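Local coordinates for proline dipeptidase (Streptococcus agalactiae, PDB 3OOO), which probably acts as a manganese-dependent proline dipeptidase of the M24B family, represented here by its N-terminal creatinase/prolidase-type domain, at residues R51-S63 with Q67-S79. Residues are numbered along the deposited sequence; the frame is centred on the assembly and turned at random.
Sequences RDPILFVPALEVS and QSVPFPVFGYIDS
Phe56 and Phe74 meet on one face of a pair of parallel strands, 54-58 and 73-76, where CD1 of Phe56 lies over the rim of the Phe74 ring, 3.2 Å from its CE1. The two planes are turned 43° from each other. Phe74 has CG between its backbone N and carbonyl carbon (chi1 72°), which swings the ring back toward strand 54-58; there CG2 of Ile54 meets its edge, 3.6 Å from CE2. Phe56 instead extends with CG anti to N (chi1 179°), carrying its CZ to within 3.3 Å of Tyr76 CD2. Those two rings are nearly parallel but slid apart, with little overlap. Large flat side chains suit this face, which helix 82-89 covers, while Tyr76 can send its hydroxyl past the cluster to the backbone N of Gln42. Between the strands, a nearly straight bond runs from Leu55 N to Pro72 O (2.9 Å), and slightly bent ones from Phe74 N back to Leu55 O and from Val57 N to Phe74 O. Helix 62-68 joins the parallel strands as a beta-alpha-beta crossover, placing 73-76 at the edge of this domain's mixed sheet. Val73 lies on the other face, and Val62 comes down from the start of that helix to meet it, the CG1 branches sliding past each other in opposite directions; Val62 CG2 rests 3.7 Å from Gly75 CA, where the lack of a side chain permits close approach. Before the strands, Phe71 is gripped from both faces, Pro53 CB lying over the ring centre in a CH-pi contact (3.9 Å to the centroid) and Val69 CB toward the rim opposite; Leu55 CB abuts its edge. Proline's compact, rigid ring offers CB, CG and CD to the aromatic face. Pro53 O, 3.2 Å from Phe71 CD1, is buried with no hydrogen-bond partner in the model.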
loop_
_atom_site.group_PDB
_atom_site.type_symbol
_atom_site.label_atom_id
_atom_site.label_comp_id
_atom_site.label_asym_id
_atom_site.label_seq_id
_atom_site.Cartn_x
_atom_site.Cartn_y
_atom_site.Cartn_z
ATOM N N ARG A 51 -23.773 -0.690 13.694
ATOM C CA ARG A 51 -24.149 0.720 13.756
ATOM C C ARG A 51 -23.912 1.400 12.412
ATOM O O ARG A 51 -23.371 0.787 11.490
ATOM C CB ARG A 51 -23.376 1.430 14.875
ATOM C CG ARG A 51 -21.877 1.586 14.608
ATOM C CD ARG A 51 -21.120 1.842 15.905
ATOM N NE ARG A 51 -20.937 0.614 16.680
ATOM C CZ ARG A 51 -20.731 0.573 17.996
ATOM N NH1 ARG A 51 -20.701 1.693 18.707
ATOM N NH2 ARG A 51 -20.568 -0.594 18.606
ATOM N N ASP A 52 -24.310 2.665 12.306
ATOM C CA ASP A 52 -24.077 3.426 11.084
ATOM C C ASP A 52 -22.583 3.599 10.825
ATOM O O ASP A 52 -21.792 3.624 11.770
ATOM C CB ASP A 52 -24.755 4.793 11.153
ATOM C CG ASP A 52 -26.211 4.730 10.750
ATOM O OD1 ASP A 52 -26.488 4.559 9.541
ATOM O OD2 ASP A 52 -27.071 4.850 11.643
ATOM N N PRO A 53 -22.191 3.706 9.540
ATOM C CA PRO A 53 -20.786 3.936 9.204
ATOM C C PRO A 53 -20.278 5.257 9.760
ATOM O O PRO A 53 -21.072 6.136 10.104
ATOM C CB PRO A 53 -20.783 4.013 7.674
ATOM C CG PRO A 53 -22.046 3.409 7.236
ATOM C CD PRO A 53 -23.034 3.596 8.335
ATOM N N ILE A 54 -18.958 5.387 9.843
ATOM C CA ILE A 54 -18.322 6.628 10.266
ATOM C C ILE A 54 -17.232 6.968 9.263
ATOM O O ILE A 54 -16.389 6.131 8.952
ATOM C CB ILE A 54 -17.728 6.506 11.692
ATOM C CG1 ILE A 54 -18.831 6.129 12.686
ATOM C CG2 ILE A 54 -17.043 7.817 12.107
ATOM C CD1 ILE A 54 -18.361 5.901 14.096
ATOM N N LEU A 55 -17.264 8.199 8.758
ATOM C CA LEU A 55 -16.285 8.659 7.782
ATOM C C LEU A 55 -15.270 9.606 8.423
ATOM O O LEU A 55 -15.644 10.552 9.112
ATOM C CB LEU A 55 -17.010 9.325 6.603
ATOM C CG LEU A 55 -16.185 10.005 5.512
ATOM C CD1 LEU A 55 -15.244 9.039 4.837
ATOM C CD2 LEU A 55 -17.104 10.620 4.487
ATOM N N PHE A 56 -13.988 9.316 8.214
ATOM C CA PHE A 56 -12.889 10.138 8.715
ATOM C C PHE A 56 -12.191 10.766 7.525
ATOM O O PHE A 56 -11.807 10.054 6.611
ATOM C CB PHE A 56 -11.909 9.255 9.504
ATOM C CG PHE A 56 -10.706 9.989 10.054
ATOM C CD1 PHE A 56 -10.854 10.982 11.012
ATOM C CD2 PHE A 56 -9.421 9.652 9.639
ATOM C CE1 PHE A 56 -9.747 11.642 11.536
ATOM C CE2 PHE A 56 -8.304 10.313 10.156
ATOM C CZ PHE A 56 -8.468 11.304 11.112
ATOM N N VAL A 57 -12.022 12.085 7.538
ATOM C CA VAL A 57 -11.394 12.799 6.418
ATOM C C VAL A 57 -10.467 13.898 6.924
ATOM O O VAL A 57 -10.519 14.249 8.097
ATOM C CB VAL A 57 -12.451 13.441 5.464
ATOM C CG1 VAL A 57 -13.190 12.375 4.670
ATOM C CG2 VAL A 57 -13.424 14.346 6.231
ATOM N N PRO A 58 -9.617 14.456 6.044
ATOM C CA PRO A 58 -8.899 15.656 6.477
ATOM C C PRO A 58 -9.893 16.761 6.820
ATOM O O PRO A 58 -10.971 16.836 6.216
ATOM C CB PRO A 58 -8.072 16.036 5.246
ATOM C CG PRO A 58 -7.928 14.768 4.484
ATOM C CD PRO A 58 -9.208 14.025 4.695
ATOM N N ALA A 59 -9.539 17.603 7.789
ATOM C CA ALA A 59 -10.462 18.623 8.304
ATOM C C ALA A 59 -11.054 19.521 7.226
ATOM O O ALA A 59 -12.210 19.939 7.321
ATOM C CB ALA A 59 -9.788 19.465 9.372
ATOM N N LEU A 60 -10.267 19.807 6.197
ATOM C CA LEU A 60 -10.756 20.671 5.132
ATOM C C LEU A 60 -11.910 20.063 4.344
ATOM O O LEU A 60 -12.670 20.797 3.709
ATOM C CB LEU A 60 -9.614 21.082 4.207
ATOM C CG LEU A 60 -8.781 22.208 4.830
ATOM C CD1 LEU A 60 -7.521 22.442 4.030
ATOM C CD2 LEU A 60 -9.587 23.498 4.946
ATOM N N GLU A 61 -12.053 18.737 4.425
ATOM C CA GLU A 61 -13.081 18.015 3.669
ATOM C C GLU A 61 -14.316 17.676 4.502
ATOM O O GLU A 61 -15.287 17.138 3.977
ATOM C CB GLU A 61 -12.507 16.725 3.077
ATOM C CG GLU A 61 -11.425 16.931 2.027
ATOM C CD GLU A 61 -11.969 17.457 0.715
ATOM O OE1 GLU A 61 -13.013 18.145 0.731
ATOM O OE2 GLU A 61 -11.344 17.184 -0.332
ATOM N N VAL A 62 -14.282 17.987 5.794
ATOM C CA VAL A 62 -15.393 17.628 6.682
ATOM C C VAL A 62 -16.736 18.211 6.233
ATOM O O VAL A 62 -17.730 17.492 6.186
ATOM C CB VAL A 62 -15.092 17.971 8.170
ATOM C CG1 VAL A 62 -16.335 17.814 9.042
ATOM C CG2 VAL A 62 -13.992 17.075 8.704
ATOM N N SER A 63 -16.751 19.497 5.886
ATOM C CA SER A 63 -17.984 20.165 5.463
ATOM C C SER A 63 -18.574 19.497 4.226
ATOM O O SER A 63 -19.759 19.148 4.200
ATOM C CB SER A 63 -17.732 21.652 5.190
ATOM O OG SER A 63 -18.929 22.298 4.790
ATOM N N GLN A 67 -22.102 17.150 3.760
ATOM C CA GLN A 67 -23.122 17.472 2.760
ATOM C C GLN A 67 -23.420 16.267 1.861
ATOM O O GLN A 67 -24.423 16.250 1.135
ATOM C CB GLN A 67 -22.674 18.674 1.923
ATOM C CG GLN A 67 -22.582 19.973 2.721
ATOM C CD GLN A 67 -22.010 21.119 1.915
ATOM O OE1 GLN A 67 -22.497 21.434 0.826
ATOM N NE2 GLN A 67 -20.971 21.757 2.448
ATOM N N SER A 68 -22.562 15.249 1.944
ATOM C CA SER A 68 -22.631 14.092 1.052
ATOM C C SER A 68 -23.147 12.821 1.732
ATOM O O SER A 68 -23.812 11.994 1.098
ATOM C CB SER A 68 -21.257 13.830 0.427
ATOM O OG SER A 68 -20.753 14.990 -0.215
ATOM N N VAL A 69 -22.836 12.658 3.016
ATOM C CA VAL A 69 -23.242 11.458 3.762
ATOM C C VAL A 69 -24.104 11.790 4.986
ATOM O O VAL A 69 -23.931 12.845 5.598
ATOM C CB VAL A 69 -22.022 10.569 4.177
ATOM C CG1 VAL A 69 -21.137 10.271 2.980
ATOM C CG2 VAL A 69 -21.211 11.215 5.286
ATOM N N PRO A 70 -25.060 10.902 5.327
ATOM C CA PRO A 70 -25.982 11.164 6.431
ATOM C C PRO A 70 -25.498 10.659 7.792
ATOM O O PRO A 70 -26.124 10.946 8.818
ATOM C CB PRO A 70 -27.236 10.400 6.007
ATOM C CG PRO A 70 -26.704 9.225 5.253
ATOM C CD PRO A 70 -25.454 9.704 4.556
ATOM N N PHE A 71 -24.395 9.912 7.791
ATOM C CA PHE A 71 -23.846 9.310 9.004
ATOM C C PHE A 71 -22.661 10.123 9.554
ATOM O O PHE A 71 -22.217 11.076 8.902
ATOM C CB PHE A 71 -23.472 7.846 8.731
ATOM C CG PHE A 71 -22.691 7.634 7.460
ATOM C CD1 PHE A 71 -21.326 7.907 7.411
ATOM C CD2 PHE A 71 -23.314 7.126 6.321
ATOM C CE1 PHE A 71 -20.597 7.695 6.245
ATOM C CE2 PHE A 71 -22.587 6.905 5.144
ATOM C CZ PHE A 71 -21.228 7.189 5.108
ATOM N N PRO A 72 -22.150 9.767 10.751
ATOM C CA PRO A 72 -21.129 10.620 11.379
ATOM C C PRO A 72 -19.853 10.818 10.566
ATOM O O PRO A 72 -19.359 9.891 9.919
ATOM C CB PRO A 72 -20.818 9.893 12.688
ATOM C CG PRO A 72 -22.084 9.164 13.000
ATOM C CD PRO A 72 -22.589 8.698 11.670
ATOM N N VAL A 73 -19.347 12.047 10.609
ATOM C CA VAL A 73 -18.110 12.427 9.946
ATOM C C VAL A 73 -17.227 13.132 10.965
ATOM O O VAL A 73 -17.711 13.947 11.752
ATOM C CB VAL A 73 -18.373 13.410 8.774
ATOM C CG1 VAL A 73 -17.063 13.875 8.128
ATOM C CG2 VAL A 73 -19.280 12.784 7.725
ATOM N N PHE A 74 -15.938 12.804 10.973
ATOM C CA PHE A 74 -14.977 13.590 11.744
ATOM C C PHE A 74 -13.680 13.759 10.971
ATOM O O PHE A 74 -13.467 13.109 9.953
ATOM C CB PHE A 74 -14.774 13.046 13.175
ATOM C CG PHE A 74 -14.012 11.750 13.258
ATOM C CD1 PHE A 74 -12.759 11.709 13.883
ATOM C CD2 PHE A 74 -14.550 10.563 12.765
ATOM C CE1 PHE A 74 -12.045 10.515 13.996
ATOM C CE2 PHE A 74 -13.833 9.359 12.861
ATOM C CZ PHE A 74 -12.586 9.336 13.486
ATOM N N GLY A 75 -12.833 14.662 11.447
ATOM C CA GLY A 75 -11.625 14.992 10.723
ATOM C C GLY A 75 -10.480 15.399 11.612
ATOM O O GLY A 75 -10.598 15.422 12.841
ATOM N N TYR A 76 -9.366 15.726 10.970
ATOM C CA TYR A 76 -8.166 16.145 11.673
ATOM C C TYR A 76 -7.451 17.241 10.894
ATOM O O TYR A 76 -7.408 17.210 9.669
ATOM C CB TYR A 76 -7.237 14.946 11.915
ATOM C CG TYR A 76 -6.448 14.490 10.701
ATOM C CD1 TYR A 76 -5.067 14.660 10.643
ATOM C CD2 TYR A 76 -7.086 13.901 9.608
ATOM C CE1 TYR A 76 -4.333 14.246 9.532
ATOM C CE2 TYR A 76 -6.365 13.484 8.494
ATOM C CZ TYR A 76 -4.994 13.661 8.464
ATOM O OH TYR A 76 -4.288 13.253 7.365
ATOM N N ILE A 77 -6.925 18.220 11.625
ATOM C CA ILE A 77 -6.071 19.246 11.035
ATOM C C ILE A 77 -4.629 18.739 11.008
ATOM O O ILE A 77 -4.300 17.730 11.638
ATOM C CB ILE A 77 -6.195 20.623 11.751
ATOM C CG1 ILE A 77 -5.759 20.549 13.220
ATOM C CG2 ILE A 77 -7.618 21.169 11.630
ATOM C CD1 ILE A 77 -5.615 21.932 13.876
ATOM N N ASP A 78 -3.769 19.435 10.272
ATOM C CA ASP A 78 -2.426 18.920 10.003
ATOM C C ASP A 78 -1.524 18.800 11.227
ATOM O O ASP A 78 -0.569 18.022 11.225
ATOM C CB ASP A 78 -1.744 19.744 8.912
ATOM C CG ASP A 78 -2.317 19.474 7.536
ATOM O OD1 ASP A 78 -2.968 18.419 7.339
ATOM O OD2 ASP A 78 -2.099 20.317 6.639
ATOM N N SER A 79 -1.826 19.579 12.258
ATOM C CA SER A 79 -1.079 19.520 13.512
ATOM C C SER A 79 -1.501 18.354 14.409
ATOM O O SER A 79 -0.854 18.086 15.429
ATOM C CB SER A 79 -1.206 20.836 14.272
ATOM O OG SER A 79 -2.553 21.138 14.565
#